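Local coordinates for replicative DNA helicase (Mycobacterium tuberculosis, PDB 2R5U), which probably unwinds double-stranded DNA ahead of the replisome as a hexameric ATP-dependent 5'-3' helicase, represented by its N-terminal domain, at residues N67-R78 and V87-L96; P27-V37 and Y122-R133. One frame throughout, in Å; residues are numbered along the deposited sequence.

Contact 1. Residues N67-R78 and V87-L96; sequences NVYDAILDLYGR and VAAELDRRGL
Glu90 OE1 is gripped by two arginines, one from each segment: Arg78 NH2 reaches across from just beyond helix 63-77 and forms a salt bridge of 2.6 Å to Glu90 OE1, while Arg93 NH2, one turn further along helix 84-93, gives a nearly straight hydrogen bond to Glu90 OE1 of 3.2 Å. The Arg93 donor comes from above the carboxylate plane, whereas OE1 sits at the edge of the Arg78 guanidinium. The other oxygen, Glu90 OE2, pairs with Arg94 NE at 3.0 Å. Two acids therefore share one cation, because Arg94 NH2 also meets Asp74 OD1 at 3.1 Å in a weak, bent hydrogen bond. Asp74 and Glu90 stack their carboxylates with planes only 20° apart, and the surrounding arginines would be expected to offset that repulsion. Arg94 is bent twice along its chain and lays one guanidinium face over Ala71 CA, with Asn67 O near an edge.

Beneath the charges the packing turns apolar. Glu90 CG, turned anti to its own backbone nitrogen (chi1 172°), rests 3.6 Å from Ala71 CB, a small residue that lets the two backbones approach closely. Leu91 CD2 comes to 3.8 Å from the same Ala71 CB, and Val87 CG2 touches both Leu75 CD1 and Ile72 CG1. At the far end the Asn67 amide lies across both methyls of Leu96, just beyond the Schellman turn at Gly95. Arg78 has a second acid, Glu80, in the loop joining the helices. A five-residue salt-bridge network thus roofs an apolar seam between two consecutive helices that meet steeply, at 108°, in the compact all-helical head of a DnaB-type N-terminal domain.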
loop_
_atom_site.group_PDB
_atom_site.type_symbol
_atom_site.label_atom_id
_atom_site.label_comp_id
_atom_site.label_asym_id
_atom_site.label_seq_id
_atom_site.Cartn_x
_atom_site.Cartn_y
_atom_site.Cartn_z
ATOM N N ASN B 67 -10.433 26.095 -5.985
ATOM C CA ASN B 67 -10.123 25.619 -7.335
ATOM C C ASN B 67 -10.125 26.801 -8.310
ATOM O O ASN B 67 -9.216 26.940 -9.142
ATOM C CB ASN B 67 -11.153 24.596 -7.827
ATOM C CG ASN B 67 -11.059 23.218 -7.117
ATOM O OD1 ASN B 67 -10.025 22.838 -6.560
ATOM N ND2 ASN B 67 -12.147 22.461 -7.186
ATOM N N VAL B 68 -11.157 27.642 -8.211
ATOM C CA VAL B 68 -11.277 28.796 -9.103
ATOM C C VAL B 68 -10.097 29.735 -8.873
ATOM O O VAL B 68 -9.425 30.135 -9.832
ATOM C CB VAL B 68 -12.606 29.542 -8.925
ATOM C CG1 VAL B 68 -12.629 30.834 -9.803
ATOM C CG2 VAL B 68 -13.754 28.615 -9.298
ATOM N N TYR B 69 -9.842 30.055 -7.605
ATOM C CA TYR B 69 -8.737 30.921 -7.227
ATOM C C TYR B 69 -7.389 30.418 -7.759
ATOM O O TYR B 69 -6.604 31.198 -8.315
ATOM C CB TYR B 69 -8.694 31.079 -5.706
ATOM C CG TYR B 69 -7.603 32.006 -5.201
ATOM C CD1 TYR B 69 -7.805 33.378 -5.146
ATOM C CD2 TYR B 69 -6.366 31.496 -4.774
ATOM C CE1 TYR B 69 -6.823 34.225 -4.687
ATOM C CE2 TYR B 69 -5.365 32.339 -4.303
ATOM C CZ TYR B 69 -5.608 33.704 -4.270
ATOM O OH TYR B 69 -4.660 34.564 -3.808
ATOM N N ASP B 70 -7.129 29.121 -7.572
ATOM C CA ASP B 70 -5.864 28.496 -8.014
ATOM C C ASP B 70 -5.708 28.577 -9.539
ATOM O O ASP B 70 -4.608 28.838 -10.036
ATOM C CB ASP B 70 -5.768 27.024 -7.563
ATOM C CG ASP B 70 -5.752 26.851 -6.040
ATOM O OD1 ASP B 70 -5.629 27.853 -5.281
ATOM O OD2 ASP B 70 -5.891 25.680 -5.591
ATOM N N ALA B 71 -6.810 28.373 -10.269
ATOM C CA ALA B 71 -6.804 28.502 -11.726
ATOM C C ALA B 71 -6.472 29.948 -12.178
ATOM O O ALA B 71 -5.650 30.147 -13.082
ATOM C CB ALA B 71 -8.133 28.038 -12.317
ATOM N N ILE B 72 -7.078 30.942 -11.533
ATOM C CA ILE B 72 -6.758 32.359 -11.819
ATOM C C ILE B 72 -5.265 32.657 -11.540
ATOM O O ILE B 72 -4.568 33.262 -12.363
ATOM C CB ILE B 72 -7.656 33.325 -11.019
ATOM C CG1 ILE B 72 -9.155 33.089 -11.330
ATOM C CG2 ILE B 72 -7.277 34.772 -11.306
ATOM C CD1 ILE B 72 -10.104 33.865 -10.357
ATOM N N LEU B 73 -4.775 32.234 -10.382
ATOM C CA LEU B 73 -3.378 32.455 -10.040
ATOM C C LEU B 73 -2.448 31.751 -11.026
ATOM O O LEU B 73 -1.395 32.288 -11.365
ATOM C CB LEU B 73 -3.074 31.996 -8.616
ATOM C CG LEU B 73 -3.619 32.791 -7.430
ATOM C CD1 LEU B 73 -2.590 32.647 -6.320
ATOM C CD2 LEU B 73 -3.909 34.271 -7.711
ATOM N N ASP B 74 -2.826 30.547 -11.470
ATOM C CA ASP B 74 -2.051 29.823 -12.501
ATOM C C ASP B 74 -1.851 30.656 -13.763
ATOM O O ASP B 74 -0.730 30.771 -14.278
ATOM C CB ASP B 74 -2.729 28.513 -12.892
ATOM C CG ASP B 74 -1.919 27.307 -12.513
ATOM O OD1 ASP B 74 -2.004 26.879 -11.334
ATOM O OD2 ASP B 74 -1.189 26.789 -13.405
ATOM N N LEU B 75 -2.952 31.219 -14.254
ATOM C CA LEU B 75 -2.960 32.068 -15.439
ATOM C C LEU B 75 -2.162 33.355 -15.232
ATOM O O LEU B 75 -1.325 33.715 -16.051
ATOM C CB LEU B 75 -4.401 32.380 -15.842
ATOM C CG LEU B 75 -5.164 31.199 -16.473
ATOM C CD1 LEU B 75 -6.646 31.510 -16.576
ATOM C CD2 LEU B 75 -4.594 30.876 -17.842
ATOM N N TYR B 76 -2.429 34.029 -14.117
ATOM C CA TYR B 76 -1.768 35.281 -13.773
ATOM C C TYR B 76 -0.234 35.125 -13.632
ATOM O O TYR B 76 0.522 35.982 -14.093
ATOM C CB TYR B 76 -2.417 35.835 -12.505
ATOM C CG TYR B 76 -1.816 37.087 -11.908
ATOM C CD1 TYR B 76 -2.204 38.356 -12.351
ATOM C CD2 TYR B 76 -0.933 37.003 -10.833
ATOM C CE1 TYR B 76 -1.681 39.513 -11.761
ATOM C CE2 TYR B 76 -0.405 38.139 -10.241
ATOM C CZ TYR B 76 -0.776 39.383 -10.710
ATOM O OH TYR B 76 -0.248 40.489 -10.097
ATOM N N GLY B 77 0.210 34.039 -13.000
ATOM C CA GLY B 77 1.640 33.734 -12.855
ATOM C C GLY B 77 2.325 33.467 -14.190
ATOM O O GLY B 77 3.543 33.552 -14.296
ATOM N N ARG B 78 1.522 33.165 -15.207
ATOM C CA ARG B 78 1.999 32.939 -16.562
ATOM C C ARG B 78 1.869 34.141 -17.470
ATOM O O ARG B 78 2.206 34.059 -18.641
ATOM C CB ARG B 78 1.265 31.755 -17.175
ATOM C CG ARG B 78 1.848 30.428 -16.777
ATOM C CD ARG B 78 1.241 29.319 -17.602
ATOM N NE ARG B 78 -0.024 28.862 -17.042
ATOM C CZ ARG B 78 -1.116 28.620 -17.759
ATOM N NH1 ARG B 78 -1.105 28.804 -19.074
ATOM N NH2 ARG B 78 -2.223 28.207 -17.162
ATOM N N VAL B 87 -10.219 31.006 -17.772
ATOM C CA VAL B 87 -10.310 30.329 -16.474
ATOM C C VAL B 87 -11.094 29.003 -16.560
ATOM O O VAL B 87 -10.672 28.007 -15.975
ATOM C CB VAL B 87 -10.873 31.260 -15.359
ATOM C CG1 VAL B 87 -11.150 30.454 -14.042
ATOM C CG2 VAL B 87 -9.913 32.393 -15.065
ATOM N N ALA B 88 -12.228 28.989 -17.268
ATOM C CA ALA B 88 -12.976 27.753 -17.525
ATOM C C ALA B 88 -12.118 26.693 -18.226
ATOM O O ALA B 88 -12.245 25.485 -17.950
ATOM C CB ALA B 88 -14.263 28.029 -18.343
ATOM N N ALA B 89 -11.246 27.148 -19.123
ATOM C CA ALA B 89 -10.341 26.252 -19.829
ATOM C C ALA B 89 -9.215 25.746 -18.923
ATOM O O ALA B 89 -8.822 24.585 -19.027
ATOM C CB ALA B 89 -9.773 26.935 -21.084
ATOM N N GLU B 90 -8.675 26.614 -18.066
ATOM C CA GLU B 90 -7.684 26.199 -17.076
ATOM C C GLU B 90 -8.293 25.177 -16.098
ATOM O O GLU B 90 -7.675 24.146 -15.827
ATOM C CB GLU B 90 -7.073 27.411 -16.344
ATOM C CG GLU B 90 -6.162 27.059 -15.157
ATOM C CD GLU B 90 -4.878 26.343 -15.554
ATOM O OE1 GLU B 90 -4.306 26.704 -16.601
ATOM O OE2 GLU B 90 -4.437 25.423 -14.813
ATOM N N LEU B 91 -9.510 25.436 -15.620
ATOM C CA LEU B 91 -10.254 24.457 -14.793
ATOM C C LEU B 91 -10.531 23.132 -15.506
ATOM O O LEU B 91 -10.348 22.062 -14.924
ATOM C CB LEU B 91 -11.561 25.062 -14.252
ATOM C CG LEU B 91 -11.420 26.170 -13.192
ATOM C CD1 LEU B 91 -12.731 26.929 -13.097
ATOM C CD2 LEU B 91 -10.995 25.651 -11.833
ATOM N N ASP B 92 -10.976 23.206 -16.764
ATOM C CA ASP B 92 -11.186 22.020 -17.602
ATOM C C ASP B 92 -9.901 21.188 -17.804
ATOM O O ASP B 92 -9.948 19.966 -17.751
ATOM C CB ASP B 92 -11.795 22.426 -18.950
ATOM C CG ASP B 92 -12.228 21.241 -19.786
ATOM O OD1 ASP B 92 -13.149 20.501 -19.364
ATOM O OD2 ASP B 92 -11.646 21.060 -20.880
ATOM N N ARG B 93 -8.762 21.844 -18.016
ATOM C CA ARG B 93 -7.480 21.130 -18.084
ATOM C C ARG B 93 -7.198 20.361 -16.793
ATOM O O ARG B 93 -6.607 19.292 -16.821
ATOM C CB ARG B 93 -6.315 22.084 -18.380
ATOM C CG ARG B 93 -6.166 22.411 -19.851
ATOM C CD ARG B 93 -4.883 23.193 -20.136
ATOM N NE ARG B 93 -4.930 24.542 -19.588
ATOM C CZ ARG B 93 -5.198 25.645 -20.289
ATOM N NH1 ARG B 93 -5.424 25.586 -21.600
ATOM N NH2 ARG B 93 -5.223 26.817 -19.668
ATOM N N ARG B 94 -7.637 20.912 -15.666
ATOM C CA ARG B 94 -7.415 20.281 -14.379
ATOM C C ARG B 94 -8.474 19.215 -14.025
ATOM O O ARG B 94 -8.385 18.578 -12.972
ATOM C CB ARG B 94 -7.340 21.355 -13.296
ATOM C CG ARG B 94 -6.016 22.109 -13.254
ATOM C CD ARG B 94 -6.265 23.577 -13.012
ATOM N NE ARG B 94 -5.236 24.196 -12.180
ATOM C CZ ARG B 94 -5.480 24.809 -11.021
ATOM N NH1 ARG B 94 -6.734 24.908 -10.548
ATOM N NH2 ARG B 94 -4.470 25.332 -10.334
ATOM N N GLY B 95 -9.455 19.014 -14.904
ATOM C CA GLY B 95 -10.587 18.118 -14.634
ATOM C C GLY B 95 -11.568 18.632 -13.583
ATOM O O GLY B 95 -12.356 17.859 -13.026
ATOM N N LEU B 96 -11.538 19.936 -13.307
ATOM C CA LEU B 96 -12.328 20.504 -12.203
ATOM C C LEU B 96 -13.519 21.359 -12.625
ATOM O O LEU B 96 -14.287 21.811 -11.772
ATOM C CB LEU B 96 -11.430 21.306 -11.254
ATOM C CG LEU B 96 -10.306 20.559 -10.530
ATOM C CD1 LEU B 96 -9.223 21.524 -10.115
ATOM C CD2 LEU B 96 -10.842 19.770 -9.330
#

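Contact 2. Residues P27-V37 and Y122-R133; sequences PPQDLAAEQSV and YASIVAEKALLR
Tyr122 opens the contact by offering a ring face to Ser36, whose CB stands 3.8 Å from the centroid of the Tyr122 ring in a CH-pi contact. The methyl of Ala33 also touches this ring, and Val37 CG2 presses on the turn beyond it, 3.4 Å from Ala123 N. Ile125 directs CG2, anti to its backbone nitrogen, onto both Ala33 CB and the N-cap residue Asp30; Asp30 OD1 meanwhile accepts from Ala33 N, so the start of helix 31-43 is capped where it is packed. Val126 CG2 then lies 3.7 Å from Glu34 N, against the backbone between Ala33 and Glu34. The Glu34 carboxylate turns to other partners, notably His65 and Tyr61 N.

Lys129 drapes its aliphatic chain along the Gln29 backbone, and a water accepts from both Lys129 NZ and Gln29 N. Leu132 CB meets Pro28 CB at 3.9 Å, where Gly146 of a third subunit packs on both residues. Arg133 closes the walk: its CG and CD lie against Pro27 CB, CG also against Pro28 CD, and NH1 donates to Pro28 O (2.8 Å, 162°) nearly in the guanidinium plane, while NH2 binds Asp59 O. The chemistry implies that apolar groups and a tyrosine face hold the helix, and aliphatic packing plus one direct and one water-mediated backbone bond hold the extended residues ahead of it.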
loop_
_atom_site.group_PDB
_atom_site.type_symbol
_atom_site.label_atom_id
_atom_site.label_comp_id
_atom_site.label_asym_id
_atom_site.label_seq_id
_atom_site.Cartn_x
_atom_site.Cartn_y
_atom_site.Cartn_z
ATOM N N PRO B 27 -17.150 26.099 10.833
ATOM C CA PRO B 27 -15.879 26.828 10.882
ATOM C C PRO B 27 -16.044 28.283 10.435
ATOM O O PRO B 27 -16.918 28.553 9.619
ATOM C CB PRO B 27 -15.003 26.053 9.898
ATOM C CG PRO B 27 -15.613 24.678 9.840
ATOM C CD PRO B 27 -17.070 24.928 9.938
ATOM N N PRO B 28 -15.244 29.218 11.004
ATOM C CA PRO B 28 -15.263 30.626 10.586
ATOM C C PRO B 28 -15.149 30.760 9.058
ATOM O O PRO B 28 -14.255 30.163 8.459
ATOM C CB PRO B 28 -14.030 31.210 11.273
ATOM C CG PRO B 28 -13.870 30.356 12.531
ATOM C CD PRO B 28 -14.300 28.978 12.118
ATOM N N GLN B 29 -16.072 31.507 8.448
ATOM C CA GLN B 29 -16.160 31.589 6.979
ATOM C C GLN B 29 -16.999 32.783 6.533
ATOM O O GLN B 29 -17.797 33.312 7.302
ATOM C CB GLN B 29 -16.755 30.286 6.406
ATOM C CG GLN B 29 -18.228 30.049 6.809
ATOM C CD GLN B 29 -18.762 28.700 6.388
ATOM O OE1 GLN B 29 -19.423 28.580 5.358
ATOM N NE2 GLN B 29 -18.485 27.674 7.180
ATOM N N ASP B 30 -16.827 33.210 5.284
ATOM C CA ASP B 30 -17.757 34.162 4.670
ATOM C C ASP B 30 -17.871 33.800 3.193
ATOM O O ASP B 30 -17.031 34.213 2.387
ATOM C CB ASP B 30 -17.311 35.620 4.867
ATOM C CG ASP B 30 -18.409 36.636 4.512
ATOM O OD1 ASP B 30 -19.189 36.403 3.569
ATOM O OD2 ASP B 30 -18.498 37.689 5.176
ATOM N N LEU B 31 -18.874 32.984 2.864
ATOM C CA LEU B 31 -19.081 32.530 1.492
ATOM C C LEU B 31 -19.397 33.675 0.539
ATOM O O LEU B 31 -18.933 33.662 -0.593
ATOM C CB LEU B 31 -20.161 31.442 1.411
ATOM C CG LEU B 31 -19.819 29.944 1.304
ATOM C CD1 LEU B 31 -19.509 29.588 -0.112
ATOM C CD2 LEU B 31 -18.663 29.509 2.203
ATOM N N ALA B 32 -20.178 34.653 0.995
ATOM C CA ALA B 32 -20.512 35.805 0.186
ATOM C C ALA B 32 -19.233 36.558 -0.187
ATOM O O ALA B 32 -19.054 36.935 -1.340
ATOM C CB ALA B 32 -21.472 36.724 0.929
ATOM N N ALA B 33 -18.358 36.787 0.796
ATOM C CA ALA B 33 -17.099 37.499 0.531
ATOM C C ALA B 33 -16.166 36.697 -0.407
ATOM O O ALA B 33 -15.483 37.278 -1.261
ATOM C CB ALA B 33 -16.415 37.895 1.817
ATOM N N GLU B 34 -16.171 35.370 -0.283
ATOM C CA GLU B 34 -15.416 34.518 -1.231
ATOM C C GLU B 34 -15.891 34.703 -2.677
ATOM O O GLU B 34 -15.080 34.754 -3.606
ATOM C CB GLU B 34 -15.495 33.030 -0.869
ATOM C CG GLU B 34 -14.750 32.673 0.442
ATOM C CD GLU B 34 -14.676 31.190 0.782
ATOM O OE1 GLU B 34 -15.021 30.306 -0.041
ATOM O OE2 GLU B 34 -14.214 30.908 1.914
ATOM N N GLN B 35 -17.205 34.730 -2.856
ATOM C CA GLN B 35 -17.820 34.913 -4.184
ATOM C C GLN B 35 -17.426 36.252 -4.789
ATOM O O GLN B 35 -16.997 36.305 -5.929
ATOM C CB GLN B 35 -19.346 34.760 -4.091
ATOM C CG GLN B 35 -19.801 33.325 -3.851
ATOM C CD GLN B 35 -21.270 33.225 -3.459
ATOM O OE1 GLN B 35 -21.896 34.200 -3.037
ATOM N NE2 GLN B 35 -21.813 32.039 -3.569
ATOM N N SER B 36 -17.535 37.312 -4.000
ATOM C CA SER B 36 -17.179 38.674 -4.416
ATOM C C SER B 36 -15.696 38.825 -4.808
ATOM O O SER B 36 -15.367 39.512 -5.791
ATOM C CB SER B 36 -17.525 39.674 -3.308
ATOM O OG SER B 36 -18.935 39.737 -3.083
ATOM N N VAL B 37 -14.809 38.193 -4.028
ATOM C CA VAL B 37 -13.376 38.134 -4.368
ATOM C C VAL B 37 -13.140 37.502 -5.735
ATOM O O VAL B 37 -12.398 38.056 -6.569
ATOM C CB VAL B 37 -12.533 37.374 -3.327
ATOM C CG1 VAL B 37 -11.130 37.097 -3.882
ATOM C CG2 VAL B 37 -12.392 38.181 -2.093
ATOM N N TYR B 122 -12.977 42.655 0.213
ATOM C CA TYR B 122 -13.530 41.326 0.425
ATOM C C TYR B 122 -12.453 40.285 0.725
ATOM O O TYR B 122 -12.691 39.367 1.512
ATOM C CB TYR B 122 -14.448 40.902 -0.724
ATOM C CG TYR B 122 -15.731 41.711 -0.782
ATOM C CD1 TYR B 122 -15.930 42.666 -1.780
ATOM C CD2 TYR B 122 -16.739 41.537 0.171
ATOM C CE1 TYR B 122 -17.108 43.419 -1.838
ATOM C CE2 TYR B 122 -17.907 42.283 0.129
ATOM C CZ TYR B 122 -18.088 43.228 -0.876
ATOM O OH TYR B 122 -19.257 43.973 -0.917
ATOM N N ALA B 123 -11.267 40.440 0.121
ATOM C CA ALA B 123 -10.139 39.559 0.398
ATOM C C ALA B 123 -9.731 39.661 1.871
ATOM O O ALA B 123 -9.388 38.662 2.473
ATOM C CB ALA B 123 -8.952 39.890 -0.495
ATOM N N SER B 124 -9.766 40.870 2.428
ATOM C CA SER B 124 -9.422 41.064 3.837
ATOM C C SER B 124 -10.376 40.297 4.783
ATOM O O SER B 124 -9.941 39.791 5.820
ATOM C CB SER B 124 -9.285 42.552 4.187
ATOM O OG SER B 124 -10.529 43.150 4.539
ATOM N N ILE B 125 -11.652 40.196 4.398
ATOM C CA ILE B 125 -12.649 39.410 5.119
ATOM C C ILE B 125 -12.281 37.935 5.038
ATOM O O ILE B 125 -12.223 37.249 6.059
ATOM C CB ILE B 125 -14.093 39.609 4.564
ATOM C CG1 ILE B 125 -14.617 41.039 4.812
ATOM C CG2 ILE B 125 -15.038 38.554 5.147
ATOM C CD1 ILE B 125 -14.850 41.382 6.284
ATOM N N VAL B 126 -12.016 37.461 3.823
ATOM C CA VAL B 126 -11.667 36.062 3.590
ATOM C C VAL B 126 -10.403 35.678 4.377
ATOM O O VAL B 126 -10.337 34.597 4.933
ATOM C CB VAL B 126 -11.530 35.721 2.073
ATOM C CG1 VAL B 126 -11.085 34.285 1.881
ATOM C CG2 VAL B 126 -12.869 35.935 1.334
ATOM N N ALA B 127 -9.423 36.575 4.402
ATOM C CA ALA B 127 -8.163 36.381 5.136
ATOM C C ALA B 127 -8.362 36.300 6.660
ATOM O O ALA B 127 -7.764 35.453 7.321
ATOM C CB ALA B 127 -7.189 37.490 4.788
ATOM N N GLU B 128 -9.188 37.190 7.204
ATOM C CA GLU B 128 -9.546 37.174 8.610
ATOM C C GLU B 128 -10.210 35.862 9.010
ATOM O O GLU B 128 -9.826 35.249 10.011
ATOM C CB GLU B 128 -10.455 38.346 8.958
ATOM C CG GLU B 128 -9.862 39.271 9.990
ATOM C CD GLU B 128 -10.850 40.283 10.519
ATOM O OE1 GLU B 128 -12.049 39.937 10.666
ATOM O OE2 GLU B 128 -10.421 41.430 10.792
ATOM N N LYS B 129 -11.181 35.420 8.209
ATOM C CA LYS B 129 -11.878 34.163 8.451
ATOM C C LYS B 129 -10.942 32.963 8.318
ATOM O O LYS B 129 -11.056 31.978 9.083
ATOM C CB LYS B 129 -13.098 34.042 7.523
ATOM C CG LYS B 129 -14.123 35.166 7.712
ATOM C CD LYS B 129 -14.856 35.109 9.046
ATOM C CE LYS B 129 -15.829 36.274 9.185
ATOM N NZ LYS B 129 -16.602 36.197 10.468
ATOM N N ALA B 130 -10.004 33.042 7.371
ATOM C CA ALA B 130 -9.006 32.005 7.216
ATOM C C ALA B 130 -8.105 31.954 8.462
ATOM O O ALA B 130 -7.864 30.872 8.982
ATOM C CB ALA B 130 -8.185 32.205 5.968
ATOM N N LEU B 131 -7.640 33.114 8.933
ATOM C CA LEU B 131 -6.834 33.190 10.177
ATOM C C LEU B 131 -7.529 32.471 11.334
ATOM O O LEU B 131 -6.964 31.544 11.932
ATOM C CB LEU B 131 -6.503 34.636 10.554
ATOM C CG LEU B 131 -5.415 34.869 11.622
ATOM C CD1 LEU B 131 -4.193 33.976 11.356
ATOM C CD2 LEU B 131 -4.991 36.322 11.655
ATOM N N LEU B 132 -8.767 32.872 11.601
ATOM C CA LEU B 132 -9.601 32.265 12.628
ATOM C C LEU B 132 -9.861 30.762 12.466
ATOM O O LEU B 132 -9.790 30.011 13.456
ATOM C CB LEU B 132 -10.909 33.039 12.769
ATOM C CG LEU B 132 -10.776 34.495 13.210
ATOM C CD1 LEU B 132 -12.106 35.212 13.035
ATOM C CD2 LEU B 132 -10.291 34.580 14.672
ATOM N N ARG B 133 -10.142 30.316 11.241
ATOM C CA ARG B 133 -10.271 28.887 10.953
ATOM C C ARG B 133 -9.008 28.099 11.230
ATOM O O ARG B 133 -9.082 26.996 11.758
ATOM C CB ARG B 133 -10.694 28.611 9.500
ATOM C CG ARG B 133 -12.022 27.937 9.382
ATOM C CD ARG B 133 -12.396 27.396 7.982
ATOM N NE ARG B 133 -11.485 27.719 6.873
ATOM C CZ ARG B 133 -11.392 28.895 6.241
ATOM N NH1 ARG B 133 -12.132 29.944 6.590
ATOM N NH2 ARG B 133 -10.523 29.016 5.243
HETATM O O HOH W 1 -17.901 33.225 10.576
#

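Contact 1 is nested inside the long chain loop that contact 2 closes. Their centres lie 20 Å apart and their nearest atoms about 5 Å, without touching. Helix 31-43 mediates between them: its first half belongs to contact 2, while its later residues Met41 and Leu42 pack on Ile72 and Val87 of contact 1. Glu34 adds a polar tie to His65 at the start of helix 63-77. In the hexamer, contact 1 of one subunit meets residues of contact 2 of a neighbouring subunit: Asp92 forms a salt bridge with Lys129 of that second subunit, and Ala89 packs on its Asp30. Both contacts are packing within the N-terminal domain, with a few residues at subunit interfaces.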